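Local coordinates for cysteine desulfurase (Thermococcus onnurineus, PDB 5B89), which probably catalyses the pyridoxal-phosphate-dependent transfer of sulfur from L-cysteine to a sulfur carrier, leaving L-alanine, which is bound in this crystal, at residues V346-V351 against N387-A392; G157-N162 against K382-N387; E325-L330 against T405-M410. One frame throughout, in Å; residues are numbered along the deposited sequence.

Contact 1. Residues V346-V351 against N387-A392; sequences VVSFNV and NGTVRA. With ALA (alanine), chain H.
Val347 pairs with Ala392 and Phe349 with Val390 as hydrogen-bonded antiparallel pairs, and Ser348 faces Arg391 in the non-hydrogen-bonded pair between them. Strand 346-349 thus forms one margin of the mixed four-stranded sheet in the C-terminal part of this fold-type I pyridoxal-phosphate enzyme, with strand 389-393 inside it. The two shortest backbone bonds, Val347 N to Ala392 O and Val390 N to Phe349 O, are both 2.8 Å long and nearly straight. Past the end of strand 346-349, Asn350 turns its amide back, and ND2 donates to Gly388 O at 3.0 Å, each group lying in the plane of the other.

Arg391 carries the contact out to the alanine pocket. Its CB passes Ser348 OG, and CG, set anti to the backbone N (chi1 -173°), lies 3.8 Å from both that hydroxyl and Val346 CG1. CD slides along the same valine methyl; a bend at chi3 (71°) then swings the guanidinium toward the bound alanine. There the group grips the carboxylate with two bonds: NH1 donates to O of the alanine at 2.8 Å and NH2 to its OXT at 3.1 Å, while NH1 also reaches Asn185 O. This is a two-pronged arginine-to-carboxylate pairing, as in other fold-type I enzymes, where an arginine holds the substrate carboxylate. On the same side of the sheet, Ser348 OG and Thr389 OG1 stand 3.0 Å apart, the serine also bonded to Ala186 O and the threonine to His375 NE2.

The other side is apolar. Phe349 tips its ring back across the neighbouring strand, and Val390 sits over one face in a CH-pi contact, its CB 3.8 Å from the ring centroid and its CG1 3.5 Å from Phe349 CZ.

Contact 2. Residues G157-N162 against K382-N387; sequences GDDEGN and KKLGIN
Lys383 NZ donates to Gly157 O at 3.1 Å, from above the carbonyl plane, and also gives hydrogen bonds to two waters. Water 1 leads back to Gly157 N; water 2, 2.7 Å from Lys383 NZ, donates in turn to Asp159 OD1. The ammonium and the carboxylate are joined through solvent, NZ and OD1 staying 4.5 Å apart, beyond a salt bridge. Water 3 donates to both Asp159 OD2 and Lys383 O. The lysine chain runs extended as far as CE and turns only at its last torsion (chi4 60°), which brings NZ round to the glycine carbonyl. With an alanine here, Gly157 O and the water bridge to Asp159 would probably lose their shared donor, and the loop would be less firmly tied to the helix. Further out, Leu384 CD1 packs 3.6 Å from Asp159 O and slides along the aspartate side chain. This surface contact, away from the cofactor, joins a tight turn to a helix end: the 157-162 loop holds a type I beta turn, Asp158 OD1 accepts Glu160 N, making an Asx turn, and Asn162 N from the opposite face of the carboxylate, and helix 378-384 ends in a Schellman motif with Gly385 as its C-prime residue.

Contact 3. Residues E325-L330 against T405-M410; sequences EGLDEL and TFLGVM
Met410 N donates to Phe406 O at 2.9 Å, an ordinary helical bond between residues one turn apart, both of which touch helix 309-329; on that helix Leu330 N reaches Gly326 O at 3.1 Å. No hydrogen bond crosses between the two segments, and the interface is made of hydrocarbon. The segments run almost parallel, their axes 10.4 Å apart and inclined by 16°. Gly326 makes the closest backbone approach: both methyls of Leu407 lie against it, CD2 at 3.8 Å from Gly326 CA, where a side-chain carbon would run into CD1 of the leucine. One turn on, Leu330 reaches across with CD1 to Met410 CB, also at 3.8 Å, and crosses the methionine at a slant. Leu327 CD2 meets Leu407 CD2 and Phe406 CE2 together, 4.3 Å from each. Met410 is folded at chi2 and chi3 (-58° and -59°), which carries its CE to Phe349 of strand 346-349; its CG lies over one face of the Phe406 ring, displaced toward the rim. Here the last turns of helix 309-329 meet the C-terminal helix 400-415. Leu327 and Met410 both press on Phe349, Leu327 also on Val347, while Phe406 and Met410 touch Leu363 of helix 356-365: the pair of helices backs one side of the C-terminal sheet.

How the contacts relate
Contacts 1 and 3 are buried, contact 2 lies at the surface, and the chemistry follows. Contact 1 joins strands through the backbone and ends in a two-bond grip on the bound alanine; contact 3 is apolar helix packing; contact 2 relies on a lysine and bridging waters. Contact 3 lies against the apolar side of contact 1, where Met410 CE is 3.6 Å from Val351 CG2 and Phe406 CZ is 3.8 Å from Phe349 CZ. Contact 2 shares Asn387 with contact 1, since a short loop leads from helix 378-384 to strand 389-393, and ties that helix end to the loop after strand 151-154, an outer strand of the seven-stranded sheet. Contacts 2 and 3 do not touch.

Contact 1. Residues V346-V351 against N387-A392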
loop_
_atom_site.group_PDB
_atom_site.type_symbol
_atom_site.label_atom_id
_atom_site.label_comp_id
_atom_site.label_asym_id
_atom_site.label_seq_id
_atom_site.Cartn_x
_atom_site.Cartn_y
_atom_site.Cartn_z
ATOM N N VAL B 346 -5.053 25.633 6.239
ATOM C CA VAL B 346 -3.625 25.590 6.241
ATOM C C VAL B 346 -3.084 27.007 6.356
ATOM O O VAL B 346 -3.447 27.809 5.551
ATOM C CB VAL B 346 -3.094 25.035 4.903
ATOM C CG1 VAL B 346 -1.588 24.978 4.890
ATOM C CG2 VAL B 346 -3.676 23.645 4.631
ATOM N N VAL B 347 -2.249 27.281 7.361
ATOM C CA VAL B 347 -1.607 28.617 7.472
ATOM C C VAL B 347 -0.134 28.405 7.606
ATOM O O VAL B 347 0.380 27.915 8.663
ATOM C CB VAL B 347 -2.178 29.340 8.700
ATOM C CG1 VAL B 347 -1.473 30.705 8.765
ATOM C CG2 VAL B 347 -3.676 29.521 8.600
ATOM N N SER B 348 0.639 28.743 6.576
ATOM C CA SER B 348 2.064 28.787 6.572
ATOM C C SER B 348 2.470 30.208 6.915
ATOM O O SER B 348 1.839 31.190 6.507
ATOM C CB SER B 348 2.682 28.464 5.143
ATOM O OG SER B 348 2.822 27.060 4.977
ATOM N N PHE B 349 3.523 30.286 7.713
ATOM C CA PHE B 349 4.047 31.539 8.200
ATOM C C PHE B 349 5.521 31.403 8.523
ATOM O O PHE B 349 6.085 30.351 8.472
ATOM C CB PHE B 349 3.282 32.018 9.450
ATOM C CG PHE B 349 3.339 31.078 10.623
ATOM C CD1 PHE B 349 2.505 30.021 10.690
ATOM C CD2 PHE B 349 4.180 31.311 11.688
ATOM C CE1 PHE B 349 2.545 29.159 11.740
ATOM C CE2 PHE B 349 4.222 30.455 12.749
ATOM C CZ PHE B 349 3.400 29.379 12.785
ATOM N N ASN B 350 6.108 32.547 8.839
ATOM C CA ASN B 350 7.493 32.599 9.271
ATOM C C ASN B 350 7.669 33.704 10.302
ATOM O O ASN B 350 6.976 34.645 10.308
ATOM C CB ASN B 350 8.485 32.852 8.133
ATOM C CG ASN B 350 8.991 31.588 7.490
ATOM O OD1 ASN B 350 9.424 30.690 8.128
ATOM N ND2 ASN B 350 8.944 31.561 6.207
ATOM N N VAL B 351 8.641 33.514 11.158
ATOM C CA VAL B 351 9.008 34.527 12.141
ATOM C C VAL B 351 10.344 35.124 11.707
ATOM O O VAL B 351 11.286 34.423 11.612
ATOM C CB VAL B 351 9.127 33.970 13.561
ATOM C CG1 VAL B 351 9.539 35.089 14.511
ATOM C CG2 VAL B 351 7.817 33.361 14.011
ATOM N N ASN B 387 13.147 29.661 2.306
ATOM C CA ASN B 387 13.747 28.317 2.432
ATOM C C ASN B 387 12.711 27.281 2.861
ATOM O O ASN B 387 12.897 26.079 2.716
ATOM C CB ASN B 387 14.841 28.303 3.497
ATOM C CG ASN B 387 15.958 29.247 3.179
ATOM O OD1 ASN B 387 16.391 29.305 2.027
ATOM N ND2 ASN B 387 16.440 30.002 4.189
ATOM N N GLY B 388 11.661 27.791 3.476
ATOM C CA GLY B 388 10.612 26.987 4.026
ATOM C C GLY B 388 9.718 27.830 4.904
ATOM O O GLY B 388 9.869 29.000 4.976
ATOM N N THR B 389 8.768 27.178 5.546
ATOM C CA THR B 389 7.819 27.843 6.396
ATOM C C THR B 389 7.456 26.990 7.594
ATOM O O THR B 389 7.794 25.851 7.658
ATOM C CB THR B 389 6.458 28.115 5.665
ATOM O OG1 THR B 389 5.788 26.892 5.417
ATOM C CG2 THR B 389 6.624 28.818 4.358
ATOM N N VAL B 390 6.765 27.615 8.520
ATOM C CA VAL B 390 6.150 26.952 9.637
ATOM C C VAL B 390 4.717 26.777 9.152
ATOM O O VAL B 390 4.196 27.637 8.525
ATOM C CB VAL B 390 6.160 27.767 10.944
ATOM C CG1 VAL B 390 5.741 26.844 12.071
ATOM C CG2 VAL B 390 7.554 28.276 11.214
ATOM N N ARG B 391 4.118 25.634 9.433
ATOM C CA ARG B 391 2.757 25.361 8.915
ATOM C C ARG B 391 1.870 24.787 9.983
ATOM O O ARG B 391 2.133 23.706 10.508
ATOM C CB ARG B 391 2.784 24.387 7.700
ATOM C CG ARG B 391 1.468 24.158 6.986
ATOM C CD ARG B 391 1.673 23.049 5.963
ATOM N NE ARG B 391 1.843 21.744 6.592
ATOM C CZ ARG B 391 2.221 20.656 6.003
ATOM N NH1 ARG B 391 2.474 20.678 4.708
ATOM N NH2 ARG B 391 2.381 19.488 6.635
ATOM N N ALA B 392 0.808 25.514 10.255
ATOM C CA ALA B 392 -0.236 25.071 11.157
ATOM C C ALA B 392 -1.414 24.688 10.255
ATOM O O ALA B 392 -1.776 25.418 9.422
ATOM C CB ALA B 392 -0.640 26.151 12.120
HETATM N N ALA H . 1.197 16.260 1.801
HETATM C CA ALA H . 1.744 16.179 3.243
HETATM C C ALA H . 2.683 17.308 3.733
HETATM O O ALA H . 2.624 18.381 3.086
HETATM C CB ALA H . 2.443 14.862 3.636
HETATM O OXT ALA H . 3.414 17.286 4.792
#

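Contact 2. Residues G157-N162 against K382-N387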
loop_
_atom_site.group_PDB
_atom_site.type_symbol
_atom_site.label_atom_id
_atom_site.label_comp_id
_atom_site.label_asym_id
_atom_site.label_seq_id
_atom_site.Cartn_x
_atom_site.Cartn_y
_atom_site.Cartn_z
ATOM N N GLY B 157 0.989 32.236 -12.071
ATOM C CA GLY B 157 0.286 32.608 -10.880
ATOM C C GLY B 157 1.130 33.489 -9.989
ATOM O O GLY B 157 2.256 33.673 -10.218
ATOM N N ASP B 158 0.489 34.004 -8.955
ATOM C CA ASP B 158 1.103 34.901 -8.006
ATOM C C ASP B 158 1.676 34.223 -6.766
ATOM O O ASP B 158 1.627 33.048 -6.641
ATOM C CB ASP B 158 0.165 36.066 -7.701
ATOM C CG ASP B 158 -0.995 35.687 -6.829
ATOM O OD1 ASP B 158 -0.966 34.657 -6.199
ATOM O OD2 ASP B 158 -1.933 36.427 -6.781
ATOM N N ASP B 159 2.287 34.987 -5.895
ATOM C CA ASP B 159 2.925 34.441 -4.733
ATOM C C ASP B 159 1.961 33.937 -3.674
ATOM O O ASP B 159 2.359 33.253 -2.796
ATOM C CB ASP B 159 3.918 35.450 -4.141
ATOM C CG ASP B 159 5.218 35.520 -4.925
ATOM O OD1 ASP B 159 5.385 34.770 -5.878
ATOM O OD2 ASP B 159 6.047 36.357 -4.583
ATOM N N GLU B 160 0.704 34.262 -3.804
ATOM C CA GLU B 160 -0.307 33.814 -2.895
ATOM C C GLU B 160 -0.855 32.490 -3.346
ATOM O O GLU B 160 -1.562 31.895 -2.657
ATOM C CB GLU B 160 -1.477 34.789 -2.889
ATOM C CG GLU B 160 -1.262 36.019 -2.078
ATOM C CD GLU B 160 -2.496 36.883 -1.920
ATOM O OE1 GLU B 160 -3.613 36.545 -2.284
ATOM O OE2 GLU B 160 -2.318 37.934 -1.367
ATOM N N GLY B 161 -0.519 32.079 -4.548
ATOM C CA GLY B 161 -1.046 30.866 -5.126
ATOM C C GLY B 161 -2.211 31.066 -6.084
ATOM O O GLY B 161 -2.718 30.130 -6.529
ATOM N N ASN B 162 -2.606 32.283 -6.377
ATOM C CA ASN B 162 -3.727 32.497 -7.257
ATOM C C ASN B 162 -3.291 32.355 -8.713
ATOM O O ASN B 162 -2.465 33.050 -9.168
ATOM C CB ASN B 162 -4.353 33.869 -7.084
ATOM C CG ASN B 162 -4.650 34.239 -5.653
ATOM O OD1 ASN B 162 -4.081 35.171 -5.124
ATOM N ND2 ASN B 162 -5.566 33.596 -5.088
ATOM N N LYS B 382 10.921 28.172 -3.684
ATOM C CA LYS B 382 11.853 28.866 -4.592
ATOM C C LYS B 382 11.145 30.041 -5.291
ATOM O O LYS B 382 11.757 31.116 -5.416
ATOM C CB LYS B 382 12.450 27.869 -5.558
ATOM C CG LYS B 382 13.385 26.926 -4.904
ATOM C CD LYS B 382 13.888 25.878 -5.896
ATOM C CE LYS B 382 14.691 24.890 -5.127
ATOM N NZ LYS B 382 15.338 23.915 -6.065
ATOM N N LYS B 383 9.856 29.924 -5.622
ATOM C CA LYS B 383 9.055 31.023 -6.198
ATOM C C LYS B 383 8.918 32.187 -5.236
ATOM O O LYS B 383 8.956 33.417 -5.627
ATOM C CB LYS B 383 7.702 30.508 -6.675
ATOM C CG LYS B 383 6.764 31.508 -7.331
ATOM C CD LYS B 383 5.466 30.823 -7.746
ATOM C CE LYS B 383 4.463 31.721 -8.365
ATOM N NZ LYS B 383 5.016 32.371 -9.617
ATOM N N LEU B 384 8.700 31.862 -3.966
ATOM C CA LEU B 384 8.523 32.905 -2.965
ATOM C C LEU B 384 9.861 33.434 -2.464
ATOM O O LEU B 384 9.880 34.438 -1.793
ATOM C CB LEU B 384 7.655 32.380 -1.777
ATOM C CG LEU B 384 6.158 32.517 -1.980
ATOM C CD1 LEU B 384 5.689 31.887 -3.294
ATOM C CD2 LEU B 384 5.432 31.855 -0.856
ATOM N N GLY B 385 10.971 32.769 -2.758
ATOM C CA GLY B 385 12.299 33.296 -2.296
ATOM C C GLY B 385 12.549 33.001 -0.810
ATOM O O GLY B 385 13.261 33.739 -0.136
ATOM N N ILE B 386 11.970 31.919 -0.281
ATOM C CA ILE B 386 12.140 31.521 1.117
ATOM C C ILE B 386 12.638 30.091 1.168
ATOM O O ILE B 386 12.617 29.373 0.129
ATOM C CB ILE B 386 10.869 31.674 1.905
ATOM C CG1 ILE B 386 9.768 30.798 1.300
ATOM C CG2 ILE B 386 10.420 33.115 1.922
ATOM C CD1 ILE B 386 8.458 30.800 2.063
ATOM N N ASN B 387 13.147 29.661 2.306
ATOM C CA ASN B 387 13.747 28.317 2.432
ATOM C C ASN B 387 12.711 27.281 2.861
ATOM O O ASN B 387 12.897 26.079 2.716
ATOM C CB ASN B 387 14.841 28.303 3.497
ATOM C CG ASN B 387 15.958 29.247 3.179
ATOM O OD1 ASN B 387 16.391 29.305 2.027
ATOM N ND2 ASN B 387 16.440 30.002 4.189
HETATM O O HOH W 1 3.893 32.336 -12.453
HETATM O O HOH W 2 6.065 34.682 -8.654
HETATM O O HOH W 3 8.741 35.959 -4.872
#

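Contact 3. Residues E325-L330 against T405-M410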
loop_
_atom_site.group_PDB
_atom_site.type_symbol
_atom_site.label_atom_id
_atom_site.label_comp_id
_atom_site.label_asym_id
_atom_site.label_seq_id
_atom_site.Cartn_x
_atom_site.Cartn_y
_atom_site.Cartn_z
ATOM N N GLU B 325 -5.652 36.621 11.446
ATOM C CA GLU B 325 -5.893 37.928 12.137
ATOM C C GLU B 325 -4.910 38.061 13.285
ATOM O O GLU B 325 -4.267 39.121 13.495
ATOM C CB GLU B 325 -7.294 38.037 12.578
ATOM C CG GLU B 325 -8.212 38.353 11.416
ATOM C CD GLU B 325 -9.701 38.138 11.713
ATOM O OE1 GLU B 325 -10.145 37.862 12.886
ATOM O OE2 GLU B 325 -10.600 38.313 10.798
ATOM N N GLY B 326 -4.769 36.979 14.062
ATOM C CA GLY B 326 -3.832 37.049 15.195
ATOM C C GLY B 326 -2.375 37.192 14.781
ATOM O O GLY B 326 -1.550 37.889 15.426
ATOM N N LEU B 327 -1.963 36.588 13.686
ATOM C CA LEU B 327 -0.663 36.732 13.188
ATOM C C LEU B 327 -0.423 38.142 12.673
ATOM O O LEU B 327 0.714 38.674 12.813
ATOM C CB LEU B 327 -0.351 35.630 12.104
ATOM C CG LEU B 327 -0.286 34.195 12.665
ATOM C CD1 LEU B 327 0.036 33.272 11.472
ATOM C CD2 LEU B 327 0.749 34.025 13.725
ATOM N N ASP B 328 -1.433 38.697 12.055
ATOM C CA ASP B 328 -1.317 40.084 11.588
ATOM C C ASP B 328 -1.093 40.982 12.806
ATOM O O ASP B 328 -0.272 41.926 12.700
ATOM C CB ASP B 328 -2.540 40.529 10.857
ATOM C CG ASP B 328 -2.652 39.960 9.460
ATOM O OD1 ASP B 328 -1.638 39.605 8.872
ATOM O OD2 ASP B 328 -3.740 40.142 8.917
ATOM N N GLU B 329 -1.787 40.709 13.896
ATOM C CA GLU B 329 -1.625 41.563 15.124
ATOM C C GLU B 329 -0.202 41.438 15.614
ATOM O O GLU B 329 0.352 42.429 16.184
ATOM C CB GLU B 329 -2.612 41.170 16.189
ATOM C CG GLU B 329 -4.058 41.509 15.999
ATOM C CD GLU B 329 -5.014 40.796 16.979
ATOM O OE1 GLU B 329 -6.164 41.266 17.086
ATOM O OE2 GLU B 329 -4.692 39.744 17.606
ATOM N N LEU B 330 0.470 40.282 15.446
ATOM C CA LEU B 330 1.862 40.122 15.846
ATOM C C LEU B 330 2.911 40.482 14.854
ATOM O O LEU B 330 4.119 40.327 15.097
ATOM C CB LEU B 330 2.083 38.665 16.229
ATOM C CG LEU B 330 1.225 38.187 17.370
ATOM C CD1 LEU B 330 1.384 36.666 17.553
ATOM C CD2 LEU B 330 1.539 38.924 18.688
ATOM N N THR B 405 -4.516 29.617 22.382
ATOM C CA THR B 405 -3.340 29.156 23.071
ATOM C C THR B 405 -2.104 29.344 22.180
ATOM O O THR B 405 -1.140 29.822 22.584
ATOM C CB THR B 405 -3.505 27.701 23.506
ATOM O OG1 THR B 405 -4.611 27.629 24.353
ATOM C CG2 THR B 405 -2.267 27.145 24.199
ATOM N N PHE B 406 -2.221 28.945 20.915
ATOM C CA PHE B 406 -1.189 29.075 19.940
ATOM C C PHE B 406 -0.788 30.541 19.788
ATOM O O PHE B 406 0.340 30.826 19.772
ATOM C CB PHE B 406 -1.672 28.480 18.574
ATOM C CG PHE B 406 -0.912 28.934 17.384
ATOM C CD1 PHE B 406 0.206 28.306 17.012
ATOM C CD2 PHE B 406 -1.357 29.968 16.610
ATOM C CE1 PHE B 406 0.921 28.708 15.919
ATOM C CE2 PHE B 406 -0.646 30.377 15.514
ATOM C CZ PHE B 406 0.499 29.746 15.177
ATOM N N LEU B 407 -1.768 31.417 19.656
ATOM C CA LEU B 407 -1.466 32.857 19.475
ATOM C C LEU B 407 -0.734 33.461 20.720
ATOM O O LEU B 407 0.156 34.251 20.567
ATOM C CB LEU B 407 -2.712 33.629 19.162
ATOM C CG LEU B 407 -3.315 33.399 17.717
ATOM C CD1 LEU B 407 -4.583 34.138 17.602
ATOM C CD2 LEU B 407 -2.327 33.827 16.661
ATOM N N GLY B 408 -1.103 32.946 21.857
ATOM C CA GLY B 408 -0.412 33.325 23.093
ATOM C C GLY B 408 1.004 32.875 23.156
ATOM O O GLY B 408 1.920 33.624 23.530
ATOM N N VAL B 409 1.283 31.633 22.659
ATOM C CA VAL B 409 2.623 31.208 22.560
ATOM C C VAL B 409 3.470 31.926 21.499
ATOM O O VAL B 409 4.592 32.288 21.716
ATOM C CB VAL B 409 2.733 29.632 22.342
ATOM C CG1 VAL B 409 4.153 29.152 22.108
ATOM C CG2 VAL B 409 2.025 28.926 23.419
ATOM N N MET B 410 2.864 32.228 20.340
ATOM C CA MET B 410 3.499 33.017 19.328
ATOM C C MET B 410 3.848 34.452 19.821
ATOM O O MET B 410 4.899 34.965 19.470
ATOM C CB MET B 410 2.662 33.120 18.056
ATOM C CG MET B 410 2.600 31.828 17.248
ATOM S SD MET B 410 4.160 31.186 16.722
ATOM C CE MET B 410 4.829 32.499 15.747
#